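Local coordinates for mobilization protein A (PDB 2NS6) that nicks one DNA strand at the plasmid transfer origin, acting as a relaxase that starts conjugative mobilization, at residues Leu82-Asp85 with Gln86-Ala89; Glu133-Ala136 with Ala137-Phe140. All blocks are in the same frame, centred on the assembly; numbering follows the deposited sequence.

Contact 1: Leu82-Asp85 with Gln86-Ala89; sequences LTLD and QQKA
Gln86 N meets the hydroxyl of Thr83 at the start of helix 84-99, and the N-H...O angle of 162° to OG1 over 3.2 Å identifies an N-cap bond. The torsion of Thr83 (chi1 68°) sets OG1 between its own backbone N and carbonyl carbon, from where it faces the first turn. Beyond its backbone, Gln86 lays its aliphatic stem beside the cap: CG is 3.4 Å from Thr83 OG1, and CB is 3.7 Å from Leu82 CG, whose side chain runs across that of Gln86 at about a right angle. Gln87 N bonds to Thr83 O at 2.8 Å, and Gln87 CG also packs against Leu82 CB, at 3.8 Å. Lys88 N continues the helical pattern on Leu84 O, again at 2.8 Å. Its extended side chain rises past Leu84, with CE 3.6 Å from Leu84 CG, while NZ stops 4.4 Å from Asp85 OD1, too far for a salt bridge. Ala89 N closes the turn on Asp85 O. The Thr83 side chain thus satisfies an amide that has no preceding helical carbonyl, and the carboxylate of Asp85, in the first turn, would probably interact favourably with the helix dipole and more loosely with the lysine ammonium.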
# COMPACT_ATOMS: atom_id res chain seq x y z
N LEU A 82 -19.06 3.03 -10.71
CA LEU A 82 -19.20 2.60 -9.32
C LEU A 82 -19.43 3.76 -8.36
O LEU A 82 -18.95 4.87 -8.59
CB LEU A 82 -17.95 1.80 -8.91
CG LEU A 82 -18.01 0.27 -8.78
CD1 LEU A 82 -18.88 -0.35 -9.85
CD2 LEU A 82 -16.59 -0.29 -8.84
N THR A 83 -20.19 3.53 -7.30
CA THR A 83 -20.43 4.57 -6.32
C THR A 83 -19.19 4.63 -5.45
O THR A 83 -18.35 3.73 -5.50
CB THR A 83 -21.65 4.26 -5.42
OG1 THR A 83 -21.35 3.14 -4.58
CG2 THR A 83 -22.87 3.95 -6.27
N LEU A 84 -19.08 5.67 -4.63
CA LEU A 84 -17.93 5.81 -3.76
C LEU A 84 -17.79 4.61 -2.82
O LEU A 84 -16.69 4.08 -2.64
CB LEU A 84 -18.01 7.12 -2.97
CG LEU A 84 -16.94 7.32 -1.89
CD1 LEU A 84 -15.56 7.21 -2.51
CD2 LEU A 84 -17.13 8.66 -1.22
N ASP A 85 -18.90 4.18 -2.22
CA ASP A 85 -18.84 3.03 -1.31
C ASP A 85 -18.35 1.79 -2.06
O ASP A 85 -17.56 1.01 -1.52
CB ASP A 85 -20.22 2.74 -0.71
CG ASP A 85 -20.69 3.83 0.23
OD1 ASP A 85 -19.83 4.61 0.70
OD2 ASP A 85 -21.91 3.90 0.50
N GLN A 86 -18.83 1.61 -3.28
CA GLN A 86 -18.41 0.48 -4.09
C GLN A 86 -16.93 0.61 -4.46
O GLN A 86 -16.21 -0.39 -4.53
CB GLN A 86 -19.29 0.37 -5.35
CG GLN A 86 -20.71 -0.15 -5.04
CD GLN A 86 -21.70 -0.01 -6.20
OE1 GLN A 86 -22.80 -0.57 -6.16
NE2 GLN A 86 -21.32 0.75 -7.23
N GLN A 87 -16.46 1.84 -4.67
CA GLN A 87 -15.06 2.04 -4.99
C GLN A 87 -14.22 1.74 -3.75
O GLN A 87 -13.16 1.11 -3.85
CB GLN A 87 -14.83 3.47 -5.48
CG GLN A 87 -15.42 3.73 -6.86
CD GLN A 87 -15.28 5.17 -7.32
OE1 GLN A 87 -15.61 5.51 -8.45
NE2 GLN A 87 -14.80 6.03 -6.43
N LYS A 88 -14.71 2.16 -2.58
CA LYS A 88 -14.00 1.90 -1.33
C LYS A 88 -13.86 0.40 -1.08
O LYS A 88 -12.78 -0.07 -0.74
CB LYS A 88 -14.74 2.52 -0.14
CG LYS A 88 -14.74 4.04 -0.12
CD LYS A 88 -15.55 4.54 1.07
CE LYS A 88 -15.55 6.05 1.12
NZ LYS A 88 -16.20 6.57 2.35
N ALA A 89 -14.95 -0.35 -1.24
CA ALA A 89 -14.89 -1.79 -1.02
C ALA A 89 -13.93 -2.44 -2.00
O ALA A 89 -13.13 -3.29 -1.61
CB ALA A 89 -16.30 -2.40 -1.15

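Contact 2: Glu133-Ala136 with Ala137-Phe140; sequences ERPA and AQWF
Pro135 O is gripped by two backbone amides, Trp139 N at 2.9 Å and Gln138 N at 3.0 Å. The two approaches differ: Trp139 N lies nearly in line with the C=O bond (C=O...N 167°), whereas Gln138 N sits above the carbonyl plane and 64° out of it, off the lone pairs. Trp139 N also makes a weak bond to Ala136 O, so its N-H is shared between two carbonyls. On the side-chain level, Gln138 lies alongside the Pro135 ring and points the same way, its OE1 3.6 Å from Pro135 CD, while its NE2 serves the carbonyls of Gly151 and Glu149. Arg134, extended from CG to NE, crosses the Trp139 side chain at about a right angle; NH1 is 3.9 Å from Trp139 CZ3, which lies at the guanidinium edge, and the two planes stand 81° apart, which rules out a parallel stack. The guanidinium is held instead by a salt bridge to Asp130 and a bond to Pro148 O. Trp139 CD1 sits 3.5 Å above the Phe140 ring, over its centre, and Trp139 NE1 bonds to Tyr56 OH. The paired i+3 and i+4 bonds to Pro135 O mark a short, weakly bonded helical turn, about 136-139, following the loop after strand 117-124 and packed against helix 53-63.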
# COMPACT_ATOMS: atom_id res chain seq x y z
N GLU A 133 5.96 -8.66 18.17
CA GLU A 133 6.25 -7.26 18.49
C GLU A 133 7.74 -6.94 18.39
O GLU A 133 8.58 -7.70 18.86
CB GLU A 133 5.78 -6.91 19.90
CG GLU A 133 4.31 -7.10 20.17
CD GLU A 133 3.79 -6.16 21.25
OE1 GLU A 133 2.63 -6.30 21.68
OE2 GLU A 133 4.56 -5.27 21.68
N ARG A 134 8.05 -5.81 17.78
CA ARG A 134 9.43 -5.37 17.64
C ARG A 134 9.41 -3.85 17.69
O ARG A 134 8.48 -3.22 17.18
CB ARG A 134 10.02 -5.81 16.29
CG ARG A 134 9.98 -7.31 15.99
CD ARG A 134 10.57 -7.60 14.61
NE ARG A 134 10.73 -9.03 14.33
CZ ARG A 134 9.75 -9.86 13.96
NH1 ARG A 134 8.51 -9.40 13.81
NH2 ARG A 134 10.01 -11.14 13.73
N PRO A 135 10.39 -3.23 18.35
CA PRO A 135 10.44 -1.77 18.43
C PRO A 135 10.63 -1.21 17.01
O PRO A 135 11.05 -1.94 16.12
CB PRO A 135 11.65 -1.51 19.31
CG PRO A 135 11.61 -2.66 20.27
CD PRO A 135 11.29 -3.84 19.36
N ALA A 136 10.34 0.06 16.81
CA ALA A 136 10.50 0.67 15.50
C ALA A 136 11.95 0.54 15.01
O ALA A 136 12.20 0.17 13.86
CB ALA A 136 10.08 2.15 15.54
N ALA A 137 12.90 0.83 15.89
CA ALA A 137 14.32 0.75 15.55
C ALA A 137 14.79 -0.67 15.22
O ALA A 137 15.89 -0.85 14.69
CB ALA A 137 15.16 1.33 16.71
N GLN A 138 13.98 -1.67 15.54
CA GLN A 138 14.35 -3.07 15.28
C GLN A 138 13.56 -3.73 14.16
O GLN A 138 13.98 -4.75 13.61
CB GLN A 138 14.16 -3.91 16.55
CG GLN A 138 14.60 -5.36 16.41
CD GLN A 138 14.17 -6.22 17.58
OE1 GLN A 138 14.26 -5.80 18.73
NE2 GLN A 138 13.69 -7.43 17.30
N TRP A 139 12.41 -3.15 13.83
CA TRP A 139 11.55 -3.72 12.79
C TRP A 139 12.20 -3.93 11.43
O TRP A 139 12.00 -4.96 10.80
CB TRP A 139 10.28 -2.87 12.65
CG TRP A 139 9.29 -3.41 11.64
CD1 TRP A 139 9.24 -3.10 10.31
CD2 TRP A 139 8.27 -4.38 11.88
NE1 TRP A 139 8.25 -3.83 9.71
CE2 TRP A 139 7.64 -4.63 10.64
CE3 TRP A 139 7.83 -5.08 13.01
CZ2 TRP A 139 6.59 -5.54 10.49
CZ3 TRP A 139 6.78 -6.00 12.86
CH2 TRP A 139 6.18 -6.22 11.61
N PHE A 140 12.99 -2.95 10.98
CA PHE A 140 13.61 -3.03 9.66
C PHE A 140 15.01 -3.65 9.62
O PHE A 140 15.65 -3.70 8.56
CB PHE A 140 13.63 -1.63 9.03
CG PHE A 140 12.26 -0.99 8.92
CD1 PHE A 140 11.75 -0.22 9.96
CD2 PHE A 140 11.48 -1.19 7.79
CE1 PHE A 140 10.47 0.36 9.86
CE2 PHE A 140 10.21 -0.61 7.67
CZ PHE A 140 9.71 0.16 8.71

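Both contacts are local, each joining neighbouring residues at the start of a helix, and both are partly buried on opposite sides of the chain's centre, their centres about 35 Å apart. Contact 1 opens the long helix 84-99 with a side-chain cap followed by regular i+4 bonds; contact 2 belongs to the brief helix 136-139, where one carbonyl takes two amides. Their side chains differ accordingly. Residues 82-89 pack aliphatic stems, with Leu84 and Lys88 reaching strand 38-44 of the sheet. Residues 133-140 set two aromatic rings against helix 53-63, while the arginine is tied to residues outside that helix.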